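Local coordinates for protein UDP-N-Acetylglucosamine 2-Epimerase (Thermus thermophilus, PDB 1V4V) that probably interconverts UDP-N-acetylglucosamine and UDP-N-acetylmannosamine by epimerising the sugar at C2, at residues E307-K315 with E337-Y348. Numbering follows the deposited sequence.
Sequences EGLKAGILK and ELSRMRKAKNPY
The CD1 end of Ile313 reaches the CD and CG atoms of the Pro347 ring, a compact example of how a turn after a helix can be packed largely by apolar groups. The two branches of Ile313 divide the work: CD1 lies 3.9 Å from Pro347 CD and 3.8 Å from Tyr348 CE2, while CG2 faces the methyl of Ala344. CG1 stands between the backbone N and carbonyl carbon (chi1 56°), which sends the ethyl arm to the proline and the ring. Ala311 CB lies 3.8 Å from Pro347 CD. Pro347 also lies over its neighbour, its CG 3.8 Å above the centre of the Tyr348 ring, whereas Glu307 OE1 approaches that ring at its edge. Asn346 OD1 accepts from Tyr348 N at 2.6 Å, an Asx turn. At the other end Met341, present as selenomethionine, bends at its last torsion (chi3 52°) and lays CE 3.4 Å from Ile313 O. Glu337 OE1 lies against Lys315 CE (3.1 Å), the chains crossing at about a right angle, while Lys315 NZ stays 4.5 Å from Glu337 OE1, beyond a salt bridge. Gly312 closes helix 306-311 with a Schellman motif before edge strand 314-316 of the six-stranded parallel sheet; helix 283-291 touches Ile313 and Leu314, helix 321-332 Lys315, Glu337 and Met341.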
ATOM      1  N   GLU A 307      25.870 -12.866   8.412  1.00 53.41           N
ATOM      2  CA  GLU A 307      26.067 -11.701   9.273  1.00 50.71           C
ATOM      3  C   GLU A 307      26.718 -12.066  10.603  1.00 46.78           C
ATOM      4  O   GLU A 307      27.746 -11.505  10.971  1.00 45.19           O
ATOM      5  CB  GLU A 307      24.737 -10.994   9.558  1.00 52.77           C
ATOM      6  CG  GLU A 307      23.808 -10.869   8.370  1.00 56.79           C
ATOM      7  CD  GLU A 307      23.061 -12.155   8.095  1.00 58.65           C
ATOM      8  OE1 GLU A 307      22.363 -12.639   9.013  1.00 59.94           O
ATOM      9  OE2 GLU A 307      23.171 -12.684   6.968  1.00 61.50           O
ATOM     10  N   GLY A 308      26.109 -13.009  11.316  1.00 44.67           N
ATOM     11  CA  GLY A 308      26.626 -13.430  12.608  1.00 42.42           C
ATOM     12  C   GLY A 308      28.066 -13.906  12.587  1.00 40.76           C
ATOM     13  O   GLY A 308      28.888 -13.457  13.384  1.00 40.55           O
ATOM     14  N   LEU A 309      28.372 -14.830  11.684  1.00 41.41           N
ATOM     15  CA  LEU A 309      29.725 -15.356  11.563  1.00 41.36           C
ATOM     16  C   LEU A 309      30.685 -14.213  11.244  1.00 41.04           C
ATOM     17  O   LEU A 309      31.752 -14.090  11.848  1.00 40.46           O
ATOM     18  CB  LEU A 309      29.782 -16.409  10.451  1.00 43.35           C
ATOM     19  CG  LEU A 309      31.077 -17.218  10.329  1.00 43.97           C
ATOM     20  CD1 LEU A 309      31.325 -17.991  11.618  1.00 44.92           C
ATOM     21  CD2 LEU A 309      30.973 -18.176   9.153  1.00 44.75           C
ATOM     22  N   LYS A 310      30.292 -13.373  10.294  1.00 40.21           N
ATOM     23  CA  LYS A 310      31.111 -12.235   9.887  1.00 39.98           C
ATOM     24  C   LYS A 310      31.355 -11.272  11.049  1.00 37.90           C
ATOM     25  O   LYS A 310      32.463 -10.761  11.221  1.00 37.45           O
ATOM     26  CB  LYS A 310      30.430 -11.491   8.735  1.00 42.37           C
ATOM     27  CG  LYS A 310      31.144 -10.223   8.294  1.00 46.81           C
ATOM     28  CD  LYS A 310      30.334  -9.478   7.239  1.00 49.05           C
ATOM     29  CE  LYS A 310      30.964  -8.134   6.898  1.00 50.93           C
ATOM     30  NZ  LYS A 310      30.151  -7.374   5.903  1.00 51.42           N
ATOM     31  N   ALA A 311      30.321 -11.035  11.852  1.00 34.56           N
ATOM     32  CA  ALA A 311      30.434 -10.125  12.988  1.00 33.12           C
ATOM     33  C   ALA A 311      31.259 -10.707  14.138  1.00 32.64           C
ATOM     34  O   ALA A 311      31.703  -9.972  15.018  1.00 32.45           O
ATOM     35  CB  ALA A 311      29.042  -9.741  13.489  1.00 33.36           C
ATOM     36  N   GLY A 312      31.450 -12.021  14.134  1.00 30.51           N
ATOM     37  CA  GLY A 312      32.229 -12.656  15.187  1.00 31.63           C
ATOM     38  C   GLY A 312      31.452 -12.868  16.475  1.00 31.87           C
ATOM     39  O   GLY A 312      32.030 -12.886  17.564  1.00 34.23           O
ATOM     40  N   ILE A 313      30.140 -13.038  16.356  1.00 30.28           N
ATOM     41  CA  ILE A 313      29.286 -13.239  17.519  1.00 29.80           C
ATOM     42  C   ILE A 313      29.027 -14.723  17.769  1.00 28.68           C
ATOM     43  O   ILE A 313      28.476 -15.107  18.803  1.00 30.49           O
ATOM     44  CB  ILE A 313      27.932 -12.514  17.340  1.00 30.29           C
ATOM     45  CG1 ILE A 313      27.256 -12.979  16.048  1.00 31.37           C
ATOM     46  CG2 ILE A 313      28.148 -11.005  17.299  1.00 30.21           C
ATOM     47  CD1 ILE A 313      25.892 -12.347  15.804  1.00 33.12           C
ATOM     48  N   LEU A 314      29.429 -15.558  16.819  1.00 27.09           N
ATOM     49  CA  LEU A 314      29.233 -16.996  16.954  1.00 25.54           C
ATOM     50  C   LEU A 314      30.409 -17.749  16.361  1.00 25.97           C
ATOM     51  O   LEU A 314      31.169 -17.209  15.558  1.00 25.59           O
ATOM     52  CB  LEU A 314      27.939 -17.425  16.244  1.00 28.34           C
ATOM     53  CG  LEU A 314      27.887 -17.306  14.715  1.00 30.86           C
ATOM     54  CD1 LEU A 314      28.619 -18.481  14.075  1.00 30.97           C
ATOM     55  CD2 LEU A 314      26.437 -17.299  14.254  1.00 33.41           C
ATOM     56  N   LYS A 315      30.546 -19.006  16.760  1.00 25.14           N
ATOM     57  CA  LYS A 315      31.611 -19.860  16.262  1.00 25.27           C
ATOM     58  C   LYS A 315      30.964 -21.164  15.819  1.00 24.73           C
ATOM     59  O   LYS A 315      30.083 -21.686  16.503  1.00 22.79           O
ATOM     60  CB  LYS A 315      32.634 -20.127  17.372  1.00 28.01           C
ATOM     61  CG  LYS A 315      33.907 -20.815  16.907  1.00 32.28           C
ATOM     62  CD  LYS A 315      34.918 -20.933  18.043  1.00 35.65           C
ATOM     63  CE  LYS A 315      36.308 -21.265  17.514  1.00 37.03           C
ATOM     64  NZ  LYS A 315      36.322 -22.521  16.717  1.00 42.40           N
ATOM     65  N   GLU A 337      38.924 -15.293  23.747  1.00 21.88           N
ATOM     66  CA  GLU A 337      38.034 -15.486  22.610  1.00 23.51           C
ATOM     67  C   GLU A 337      36.591 -15.275  23.037  1.00 23.44           C
ATOM     68  O   GLU A 337      35.810 -14.673  22.307  1.00 24.04           O
ATOM     69  CB  GLU A 337      38.204 -16.880  22.009  1.00 25.53           C
ATOM     70  CG  GLU A 337      37.397 -17.087  20.731  1.00 31.47           C
ATOM     71  CD  GLU A 337      37.757 -18.369  20.011  1.00 36.83           C
ATOM     72  OE1 GLU A 337      37.140 -18.667  18.964  1.00 38.33           O
ATOM     73  OE2 GLU A 337      38.661 -19.082  20.493  1.00 41.34           O
ATOM     74  N   LEU A 338      36.235 -15.768  24.219  1.00 19.94           N
ATOM     75  CA  LEU A 338      34.877 -15.590  24.722  1.00 19.26           C
ATOM     76  C   LEU A 338      34.603 -14.094  24.886  1.00 21.23           C
ATOM     77  O   LEU A 338      33.530 -13.605  24.527  1.00 21.33           O
ATOM     78  CB  LEU A 338      34.707 -16.295  26.070  1.00 17.76           C
ATOM     79  CG  LEU A 338      34.611 -17.823  26.021  1.00 19.01           C
ATOM     80  CD1 LEU A 338      34.672 -18.375  27.430  1.00 19.54           C
ATOM     81  CD2 LEU A 338      33.302 -18.247  25.333  1.00 17.36           C
ATOM     82  N   SER A 339      35.588 -13.377  25.419  1.00 21.74           N
ATOM     83  CA  SER A 339      35.472 -11.934  25.633  1.00 23.81           C
ATOM     84  C   SER A 339      35.275 -11.174  24.321  1.00 24.75           C
ATOM     85  O   SER A 339      34.457 -10.253  24.251  1.00 25.21           O
ATOM     86  CB  SER A 339      36.727 -11.399  26.336  1.00 23.21           C
ATOM     87  OG  SER A 339      36.648  -9.992  26.496  1.00 32.22           O
ATOM     88  N   ARG A 340      36.031 -11.550  23.294  1.00 24.98           N
ATOM     89  CA  ARG A 340      35.923 -10.898  21.988  1.00 27.28           C
ATOM     90  C   ARG A 340      34.525 -11.073  21.412  1.00 26.97           C
ATOM     91  O   ARG A 340      33.998 -10.187  20.736  1.00 26.19           O
ATOM     92  CB  ARG A 340      36.929 -11.482  20.996  1.00 29.16           C
ATOM     93  CG  ARG A 340      38.385 -11.134  21.240  1.00 36.73           C
ATOM     94  CD  ARG A 340      39.162 -11.327  19.945  1.00 43.94           C
ATOM     95  NE  ARG A 340      38.838 -12.607  19.319  1.00 49.56           N
ATOM     96  CZ  ARG A 340      38.952 -12.860  18.018  1.00 53.38           C
ATOM     97  NH1 ARG A 340      39.385 -11.920  17.187  1.00 54.20           N
ATOM     98  NH2 ARG A 340      38.624 -14.058  17.547  1.00 54.80           N
HETATM   99  N   MSE A 341      33.929 -12.231  21.664  1.00 24.48           N
HETATM  100  CA  MSE A 341      32.598 -12.498  21.162  1.00 23.83           C
HETATM  101  C   MSE A 341      31.576 -11.647  21.916  1.00 23.82           C
HETATM  102  O   MSE A 341      30.650 -11.114  21.310  1.00 24.44           O
HETATM  103  CB  MSE A 341      32.309 -14.001  21.273  1.00 24.96           C
HETATM  104  CG  MSE A 341      33.401 -14.830  20.582  1.00 26.24           C
HETATM  105 SE   MSE A 341      33.131 -16.743  20.597  1.00 36.39          SE
HETATM  106  CE  MSE A 341      31.334 -16.629  19.874  1.00  5.61           C
ATOM    107  N   ARG A 342      31.761 -11.484  23.226  1.00 20.12           N
ATOM    108  CA  ARG A 342      30.842 -10.667  24.015  1.00 22.74           C
ATOM    109  C   ARG A 342      30.945  -9.190  23.645  1.00 24.03           C
ATOM    110  O   ARG A 342      29.975  -8.447  23.771  1.00 25.04           O
ATOM    111  CB  ARG A 342      31.116 -10.813  25.523  1.00 22.17           C
ATOM    112  CG  ARG A 342      30.966 -12.232  26.034  1.00 22.49           C
ATOM    113  CD  ARG A 342      30.641 -12.282  27.528  1.00 25.05           C
ATOM    114  NE  ARG A 342      30.683 -13.665  28.000  1.00 26.27           N
ATOM    115  CZ  ARG A 342      31.797 -14.297  28.358  1.00 28.00           C
ATOM    116  NH1 ARG A 342      32.967 -13.667  28.318  1.00 24.96           N
ATOM    117  NH2 ARG A 342      31.749 -15.575  28.712  1.00 23.63           N
ATOM    118  N   LYS A 343      32.121  -8.771  23.190  1.00 23.91           N
ATOM    119  CA  LYS A 343      32.346  -7.370  22.827  1.00 26.50           C
ATOM    120  C   LYS A 343      32.071  -7.058  21.357  1.00 27.55           C
ATOM    121  O   LYS A 343      32.115  -5.896  20.949  1.00 28.06           O
ATOM    122  CB  LYS A 343      33.791  -6.971  23.139  1.00 28.87           C
ATOM    123  CG  LYS A 343      34.171  -7.001  24.607  1.00 31.99           C
ATOM    124  CD  LYS A 343      35.617  -6.549  24.753  1.00 36.31           C
ATOM    125  CE  LYS A 343      36.071  -6.518  26.192  1.00 39.05           C
ATOM    126  NZ  LYS A 343      37.435  -5.906  26.276  1.00 43.57           N
ATOM    127  N   ALA A 344      31.804  -8.087  20.560  1.00 26.28           N
ATOM    128  CA  ALA A 344      31.543  -7.884  19.139  1.00 28.93           C
ATOM    129  C   ALA A 344      30.290  -7.043  18.914  1.00 29.11           C
ATOM    130  O   ALA A 344      29.309  -7.159  19.646  1.00 30.02           O
ATOM    131  CB  ALA A 344      31.404  -9.222  18.440  1.00 29.73           C
ATOM    132  N   LYS A 345      30.333  -6.185  17.903  1.00 29.93           N
ATOM    133  CA  LYS A 345      29.193  -5.333  17.587  1.00 30.92           C
ATOM    134  C   LYS A 345      28.058  -6.207  17.061  1.00 28.63           C
ATOM    135  O   LYS A 345      28.260  -7.009  16.152  1.00 28.97           O
ATOM    136  CB  LYS A 345      29.585  -4.302  16.521  1.00 33.18           C
ATOM    137  CG  LYS A 345      28.434  -3.423  16.057  1.00 35.92           C
ATOM    138  CD  LYS A 345      28.829  -2.567  14.867  1.00 39.61           C
ATOM    139  CE  LYS A 345      27.620  -1.830  14.300  1.00 41.13           C
ATOM    140  NZ  LYS A 345      26.976  -0.956  15.316  1.00 43.07           N
ATOM    141  N   ASN A 346      26.871  -6.062  17.640  1.00 28.91           N
ATOM    142  CA  ASN A 346      25.717  -6.842  17.200  1.00 29.31           C
ATOM    143  C   ASN A 346      25.311  -6.320  15.822  1.00 29.58           C
ATOM    144  O   ASN A 346      24.946  -5.156  15.685  1.00 29.18           O
ATOM    145  CB  ASN A 346      24.554  -6.671  18.179  1.00 31.10           C
ATOM    146  CG  ASN A 346      23.366  -7.535  17.820  1.00 31.77           C
ATOM    147  OD1 ASN A 346      22.935  -7.566  16.669  1.00 34.31           O
ATOM    148  ND2 ASN A 346      22.824  -8.241  18.807  1.00 35.20           N
ATOM    149  N   PRO A 347      25.361  -7.178  14.790  1.00 29.00           N
ATOM    150  CA  PRO A 347      25.001  -6.776  13.427  1.00 29.75           C
ATOM    151  C   PRO A 347      23.503  -6.600  13.188  1.00 30.05           C
ATOM    152  O   PRO A 347      23.093  -6.237  12.087  1.00 30.52           O
ATOM    153  CB  PRO A 347      25.579  -7.903  12.588  1.00 29.12           C
ATOM    154  CG  PRO A 347      25.287  -9.095  13.452  1.00 29.67           C
ATOM    155  CD  PRO A 347      25.706  -8.612  14.834  1.00 28.82           C
ATOM    156  N   TYR A 348      22.693  -6.848  14.213  1.00 29.60           N
ATOM    157  CA  TYR A 348      21.240  -6.730  14.084  1.00 31.74           C
ATOM    158  C   TYR A 348      20.670  -5.460  14.706  1.00 31.21           C
ATOM    159  O   TYR A 348      19.624  -4.972  14.283  1.00 32.31           O
ATOM    160  CB  TYR A 348      20.555  -7.938  14.722  1.00 32.85           C
ATOM    161  CG  TYR A 348      21.147  -9.264  14.307  1.00 35.11           C
ATOM    162  CD1 TYR A 348      21.011  -9.737  13.002  1.00 36.29           C
ATOM    163  CD2 TYR A 348      21.859 -10.041  15.219  1.00 35.85           C
ATOM    164  CE1 TYR A 348      21.577 -10.959  12.615  1.00 37.85           C
ATOM    165  CE2 TYR A 348      22.425 -11.256  14.844  1.00 38.66           C
ATOM    166  CZ  TYR A 348      22.281 -11.707  13.543  1.00 37.66           C
ATOM    167  OH  TYR A 348      22.853 -12.906  13.177  1.00 42.35           O
TER